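Local structure of 3-oxoacyl-(acyl-carrier protein) synthase II (Thermus thermophilus, 1J3N) at residues T351-T363 / F377-S391. The protein probably catalyses the condensation step of fatty acid elongation, joining malonyl-acyl-carrier protein to a growing acyl chain with loss of carbon dioxide. Residues are numbered along the deposited sequence; the frame is centred on the assembly and turned at random.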
loop_
_atom_site.group_PDB
_atom_site.type_symbol
_atom_site.label_atom_id
_atom_site.label_comp_id
_atom_site.label_asym_id
_atom_site.label_seq_id
_atom_site.Cartn_x
_atom_site.Cartn_y
_atom_site.Cartn_z
ATOM N N THR A 351 -16.007 -13.405 9.497
ATOM C CA THR A 351 -17.287 -12.924 8.979
ATOM C C THR A 351 -17.835 -13.851 7.900
ATOM O O THR A 351 -19.037 -14.098 7.833
ATOM C CB THR A 351 -17.152 -11.491 8.413
ATOM O OG1 THR A 351 -16.640 -10.624 9.438
ATOM C CG2 THR A 351 -18.505 -10.970 7.952
ATOM N N VAL A 352 -16.953 -14.365 7.050
ATOM C CA VAL A 352 -17.370 -15.289 6.003
ATOM C C VAL A 352 -17.788 -16.619 6.632
ATOM O O VAL A 352 -18.729 -17.255 6.164
ATOM C CB VAL A 352 -16.222 -15.538 4.984
ATOM C CG1 VAL A 352 -16.537 -16.736 4.107
ATOM C CG2 VAL A 352 -16.032 -14.308 4.126
ATOM N N GLN A 353 -17.092 -17.022 7.698
ATOM C CA GLN A 353 -17.387 -18.277 8.397
ATOM C C GLN A 353 -18.746 -18.232 9.098
ATOM O O GLN A 353 -19.441 -19.244 9.175
ATOM C CB GLN A 353 -16.298 -18.600 9.428
ATOM C CG GLN A 353 -14.921 -18.887 8.831
ATOM C CD GLN A 353 -13.887 -19.273 9.879
ATOM O OE1 GLN A 353 -13.755 -18.614 10.912
ATOM N NE2 GLN A 353 -13.129 -20.335 9.603
ATOM N N ALA A 354 -19.119 -17.065 9.615
ATOM C CA ALA A 354 -20.404 -16.915 10.290
ATOM C C ALA A 354 -21.561 -17.065 9.295
ATOM O O ALA A 354 -22.606 -17.607 9.640
ATOM C CB ALA A 354 -20.488 -15.564 10.981
ATOM N N LEU A 355 -21.376 -16.573 8.071
ATOM C CA LEU A 355 -22.413 -16.675 7.042
ATOM C C LEU A 355 -22.550 -18.111 6.555
ATOM O O LEU A 355 -23.652 -18.653 6.459
ATOM C CB LEU A 355 -22.073 -15.786 5.841
ATOM C CG LEU A 355 -22.161 -14.265 5.974
ATOM C CD1 LEU A 355 -21.609 -13.619 4.715
ATOM C CD2 LEU A 355 -23.599 -13.847 6.194
ATOM N N TYR A 356 -21.409 -18.709 6.235
ATOM C CA TYR A 356 -21.322 -20.077 5.744
ATOM C C TYR A 356 -21.847 -21.125 6.744
ATOM O O TYR A 356 -22.615 -22.016 6.379
ATOM C CB TYR A 356 -19.859 -20.367 5.404
ATOM C CG TYR A 356 -19.590 -21.736 4.832
ATOM C CD1 TYR A 356 -19.925 -22.041 3.515
ATOM C CD2 TYR A 356 -18.995 -22.727 5.609
ATOM C CE1 TYR A 356 -19.676 -23.303 2.982
ATOM C CE2 TYR A 356 -18.740 -23.998 5.088
ATOM C CZ TYR A 356 -19.083 -24.278 3.773
ATOM O OH TYR A 356 -18.842 -25.535 3.255
ATOM N N HIS A 357 -21.430 -21.013 8.003
ATOM C CA HIS A 357 -21.824 -21.959 9.054
ATOM C C HIS A 357 -23.152 -21.647 9.751
ATOM O O HIS A 357 -23.708 -22.500 10.445
ATOM C CB HIS A 357 -20.728 -22.041 10.120
ATOM C CG HIS A 357 -19.439 -22.627 9.633
ATOM N ND1 HIS A 357 -19.333 -23.928 9.188
ATOM C CD2 HIS A 357 -18.191 -22.104 9.564
ATOM C CE1 HIS A 357 -18.076 -24.181 8.870
ATOM N NE2 HIS A 357 -17.362 -23.092 9.091
ATOM N N GLY A 358 -23.651 -20.427 9.584
ATOM C CA GLY A 358 -24.904 -20.065 10.219
ATOM C C GLY A 358 -24.813 -19.913 11.727
ATOM O O GLY A 358 -25.789 -20.156 12.442
ATOM N N VAL A 359 -23.639 -19.528 12.216
ATOM C CA VAL A 359 -23.431 -19.313 13.644
ATOM C C VAL A 359 -22.634 -18.019 13.763
ATOM O O VAL A 359 -21.683 -17.792 13.006
ATOM C CB VAL A 359 -22.623 -20.456 14.314
ATOM C CG1 VAL A 359 -22.408 -20.131 15.789
ATOM C CG2 VAL A 359 -23.360 -21.788 14.179
ATOM N N ILE A 360 -23.034 -17.168 14.701
ATOM C CA ILE A 360 -22.369 -15.892 14.907
ATOM C C ILE A 360 -21.365 -15.994 16.041
ATOM O O ILE A 360 -21.707 -16.421 17.149
ATOM C CB ILE A 360 -23.384 -14.785 15.254
ATOM C CG1 ILE A 360 -24.555 -14.815 14.262
ATOM C CG2 ILE A 360 -22.706 -13.432 15.221
ATOM C CD1 ILE A 360 -24.157 -14.640 12.813
ATOM N N PRO A 361 -20.109 -15.598 15.780
ATOM C CA PRO A 361 -19.062 -15.655 16.805
ATOM C C PRO A 361 -19.363 -14.651 17.912
ATOM O O PRO A 361 -19.920 -13.588 17.652
ATOM C CB PRO A 361 -17.795 -15.330 16.018
ATOM C CG PRO A 361 -18.293 -14.424 14.945
ATOM C CD PRO A 361 -19.566 -15.105 14.503
ATOM N N PRO A 362 -18.990 -14.977 19.161
ATOM C CA PRO A 362 -19.226 -14.116 20.326
ATOM C C PRO A 362 -18.177 -13.046 20.603
ATOM O O PRO A 362 -17.070 -13.067 20.058
ATOM C CB PRO A 362 -19.263 -15.114 21.464
ATOM C CG PRO A 362 -18.101 -16.001 21.080
ATOM C CD PRO A 362 -18.346 -16.237 19.583
ATOM N N THR A 363 -18.549 -12.117 21.473
ATOM C CA THR A 363 -17.649 -11.069 21.913
ATOM C C THR A 363 -17.430 -11.506 23.350
ATOM O O THR A 363 -18.298 -11.289 24.202
ATOM C CB THR A 363 -18.319 -9.676 21.922
ATOM O OG1 THR A 363 -18.752 -9.332 20.602
ATOM C CG2 THR A 363 -17.338 -8.620 22.402
ATOM N N PHE A 377 -24.294 -7.397 21.407
ATOM C CA PHE A 377 -22.902 -7.772 21.162
ATOM C C PHE A 377 -22.576 -9.268 21.219
ATOM O O PHE A 377 -21.406 -9.653 21.296
ATOM C CB PHE A 377 -21.991 -6.992 22.111
ATOM C CG PHE A 377 -22.014 -5.509 21.875
ATOM C CD1 PHE A 377 -21.624 -4.982 20.641
ATOM C CD2 PHE A 377 -22.453 -4.637 22.868
ATOM C CE1 PHE A 377 -21.674 -3.607 20.399
ATOM C CE2 PHE A 377 -22.507 -3.257 22.638
ATOM C CZ PHE A 377 -22.117 -2.742 21.400
ATOM N N VAL A 378 -23.611 -10.104 21.181
ATOM C CA VAL A 378 -23.452 -11.556 21.178
ATOM C C VAL A 378 -22.446 -12.103 22.207
ATOM O O VAL A 378 -21.348 -12.549 21.856
ATOM C CB VAL A 378 -23.046 -12.026 19.753
ATOM C CG1 VAL A 378 -23.155 -13.528 19.635
ATOM C CG2 VAL A 378 -23.937 -11.342 18.713
ATOM N N PRO A 379 -22.812 -12.081 23.498
ATOM C CA PRO A 379 -21.909 -12.589 24.536
ATOM C C PRO A 379 -21.616 -14.083 24.388
ATOM O O PRO A 379 -20.617 -14.586 24.909
ATOM C CB PRO A 379 -22.649 -12.253 25.830
ATOM C CG PRO A 379 -24.091 -12.244 25.413
ATOM C CD PRO A 379 -24.038 -11.524 24.094
ATOM N N GLU A 380 -22.493 -14.780 23.670
ATOM C CA GLU A 380 -22.358 -16.214 23.423
ATOM C C GLU A 380 -22.678 -16.540 21.960
ATOM O O GLU A 380 -23.522 -15.892 21.347
ATOM C CB GLU A 380 -23.305 -17.000 24.336
ATOM C CG GLU A 380 -22.723 -17.366 25.691
ATOM C CD GLU A 380 -21.638 -18.432 25.593
ATOM O OE1 GLU A 380 -20.582 -18.165 24.980
ATOM O OE2 GLU A 380 -21.846 -19.544 26.129
ATOM N N PRO A 381 -21.994 -17.548 21.383
ATOM C CA PRO A 381 -22.218 -17.951 19.991
ATOM C C PRO A 381 -23.705 -18.162 19.747
ATOM O O PRO A 381 -24.396 -18.725 20.595
ATOM C CB PRO A 381 -21.430 -19.252 19.878
ATOM C CG PRO A 381 -20.284 -19.019 20.805
ATOM C CD PRO A 381 -20.964 -18.395 22.009
ATOM N N ARG A 382 -24.197 -17.726 18.594
ATOM C CA ARG A 382 -25.615 -17.875 18.305
ATOM C C ARG A 382 -25.938 -18.386 16.909
ATOM O O ARG A 382 -25.442 -17.864 15.912
ATOM C CB ARG A 382 -26.322 -16.540 18.519
ATOM C CG ARG A 382 -27.835 -16.646 18.552
ATOM C CD ARG A 382 -28.444 -15.271 18.725
ATOM N NE ARG A 382 -27.784 -14.551 19.806
ATOM C CZ ARG A 382 -27.908 -13.247 20.025
ATOM N NH1 ARG A 382 -28.677 -12.508 19.235
ATOM N NH2 ARG A 382 -27.250 -12.681 21.030
ATOM N N GLU A 383 -26.780 -19.416 16.855
ATOM C CA GLU A 383 -27.219 -19.995 15.590
ATOM C C GLU A 383 -28.101 -18.949 14.928
ATOM O O GLU A 383 -29.126 -18.553 15.484
ATOM C CB GLU A 383 -28.045 -21.265 15.829
ATOM C CG GLU A 383 -27.264 -22.580 15.888
ATOM C CD GLU A 383 -27.434 -23.428 14.627
ATOM O OE1 GLU A 383 -28.548 -23.442 14.055
ATOM O OE2 GLU A 383 -26.460 -24.095 14.214
ATOM N N ALA A 384 -27.698 -18.498 13.748
ATOM C CA ALA A 384 -28.456 -17.491 13.019
ATOM C C ALA A 384 -28.100 -17.545 11.543
ATOM O O ALA A 384 -26.931 -17.678 11.180
ATOM C CB ALA A 384 -28.162 -16.106 13.582
ATOM N N LYS A 385 -29.117 -17.446 10.696
ATOM C CA LYS A 385 -28.933 -17.494 9.253
ATOM C C LYS A 385 -29.121 -16.112 8.627
ATOM O O LYS A 385 -30.216 -15.768 8.172
ATOM C CB LYS A 385 -29.938 -18.476 8.642
ATOM C CG LYS A 385 -29.902 -18.580 7.117
ATOM C CD LYS A 385 -31.082 -19.403 6.595
ATOM C CE LYS A 385 -31.071 -19.516 5.074
ATOM N NZ LYS A 385 -29.892 -20.283 4.582
ATOM N N VAL A 386 -28.056 -15.319 8.601
ATOM C CA VAL A 386 -28.136 -13.987 8.016
ATOM C C VAL A 386 -27.839 -14.033 6.516
ATOM O O VAL A 386 -27.148 -14.931 6.035
ATOM C CB VAL A 386 -27.156 -13.013 8.710
ATOM C CG1 VAL A 386 -27.593 -12.776 10.150
ATOM C CG2 VAL A 386 -25.752 -13.577 8.686
ATOM N N ASP A 387 -28.377 -13.069 5.780
ATOM C CA ASP A 387 -28.164 -12.995 4.335
ATOM C C ASP A 387 -27.023 -12.043 4.012
ATOM O O ASP A 387 -26.306 -12.233 3.031
ATOM C CB ASP A 387 -29.426 -12.496 3.631
ATOM C CG ASP A 387 -30.610 -13.415 3.838
ATOM O OD1 ASP A 387 -30.498 -14.611 3.493
ATOM O OD2 ASP A 387 -31.650 -12.941 4.343
ATOM N N TYR A 388 -26.873 -11.017 4.848
ATOM C CA TYR A 388 -25.835 -10.008 4.671
ATOM C C TYR A 388 -25.140 -9.634 5.987
ATOM O O TYR A 388 -25.763 -9.590 7.064
ATOM C CB TYR A 388 -26.439 -8.749 4.030
ATOM C CG TYR A 388 -26.872 -8.924 2.584
ATOM C CD1 TYR A 388 -25.938 -8.927 1.550
ATOM C CD2 TYR A 388 -28.222 -9.085 2.250
ATOM C CE1 TYR A 388 -26.329 -9.081 0.216
ATOM C CE2 TYR A 388 -28.627 -9.243 0.916
ATOM C CZ TYR A 388 -27.675 -9.238 -0.095
ATOM O OH TYR A 388 -28.060 -9.385 -1.413
ATOM N N ALA A 389 -23.844 -9.353 5.883
ATOM C CA ALA A 389 -23.035 -8.982 7.036
ATOM C C ALA A 389 -21.931 -8.009 6.634
ATOM O O ALA A 389 -21.425 -8.055 5.502
ATOM C CB ALA A 389 -22.414 -10.229 7.656
ATOM N N LEU A 390 -21.564 -7.122 7.557
ATOM C CA LEU A 390 -20.492 -6.172 7.295
ATOM C C LEU A 390 -19.278 -6.510 8.152
ATOM O O LEU A 390 -19.404 -7.135 9.212
ATOM C CB LEU A 390 -20.931 -4.735 7.610
ATOM C CG LEU A 390 -22.012 -4.070 6.751
ATOM C CD1 LEU A 390 -22.139 -2.610 7.162
ATOM C CD2 LEU A 390 -21.646 -4.178 5.267
ATOM N N SER A 391 -18.109 -6.096 7.676
ATOM C CA SER A 391 -16.850 -6.281 8.376
ATOM C C SER A 391 -16.216 -4.893 8.438
ATOM O O SER A 391 -15.821 -4.347 7.413
ATOM C CB SER A 391 -15.941 -7.236 7.610
ATOM O OG SER A 391 -14.839 -7.610 8.417
HETATM O O HOH W 1 -25.099 -16.385 9.924
HETATM O O HOH W 2 -19.047 -12.516 26.956
#
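Thr363 OG1 is held by two partners: it donates to Phe377 O at 2.8 Å, tilted slightly from that carbonyl's plane, and accepts the backbone N-H of Ser331. With OG1 anti to the carbonyl carbon (chi1 -61°), the hydroxyl lies beside the residue's own backbone N, which binds Val378 O at 2.9 Å. Two successive carbonyls are thus held by one buried threonine, and a valine here would probably leave Phe377 O without its side-chain donor and Ser331 N without its acceptor. A water spans Thr363 O and, weakly, Pro379 O.

One residue before Thr363, the ring of Pro362 packs obliquely on that of Pro381, with Pro362 CD 3.6 Å from Pro381 CG. Beside them is a two-stranded antiparallel ribbon whose hydrogen-bonded pair is Ile360 and Arg382: Ile360 N reaches Arg382 O at 2.8 Å, and the return bond from Arg382 N to Ile360 O lies in the carbonyl plane, on a lone pair. Ile360 and Arg382 point to one face, where Ile360 CG1 meets Ala384 CB, and Val359 and Glu383 to the other. At the ribbon's end Gly358, with positive phi, leaves the helix and offers its carbonyl to Ala384 N, which approaches from above the carbonyl plane. A second water ties Ala384 O to Ala354 O of the helix.

Beyond this, the side chains of Leu355 and Val386 cross at about a right angle, CD2 and CG2 unusually close at 3.3 Å; Leu355 CD2 also meets Ala389 CB, against which Thr351 CG2 rests. The 351-357 part of helix 343-357 runs nearly antiparallel (166°) to residues 388-391 of strand 388-394, with these axes 9.2 Å apart at closest, in the layered alpha/beta architecture of the thiolase fold. Strands 297-299 and 399-406 flank that strand in the sheet, with Phe405 touching Thr351 and Leu355, while Met328 of strand 328-330 lies against Ile360 and Ala384.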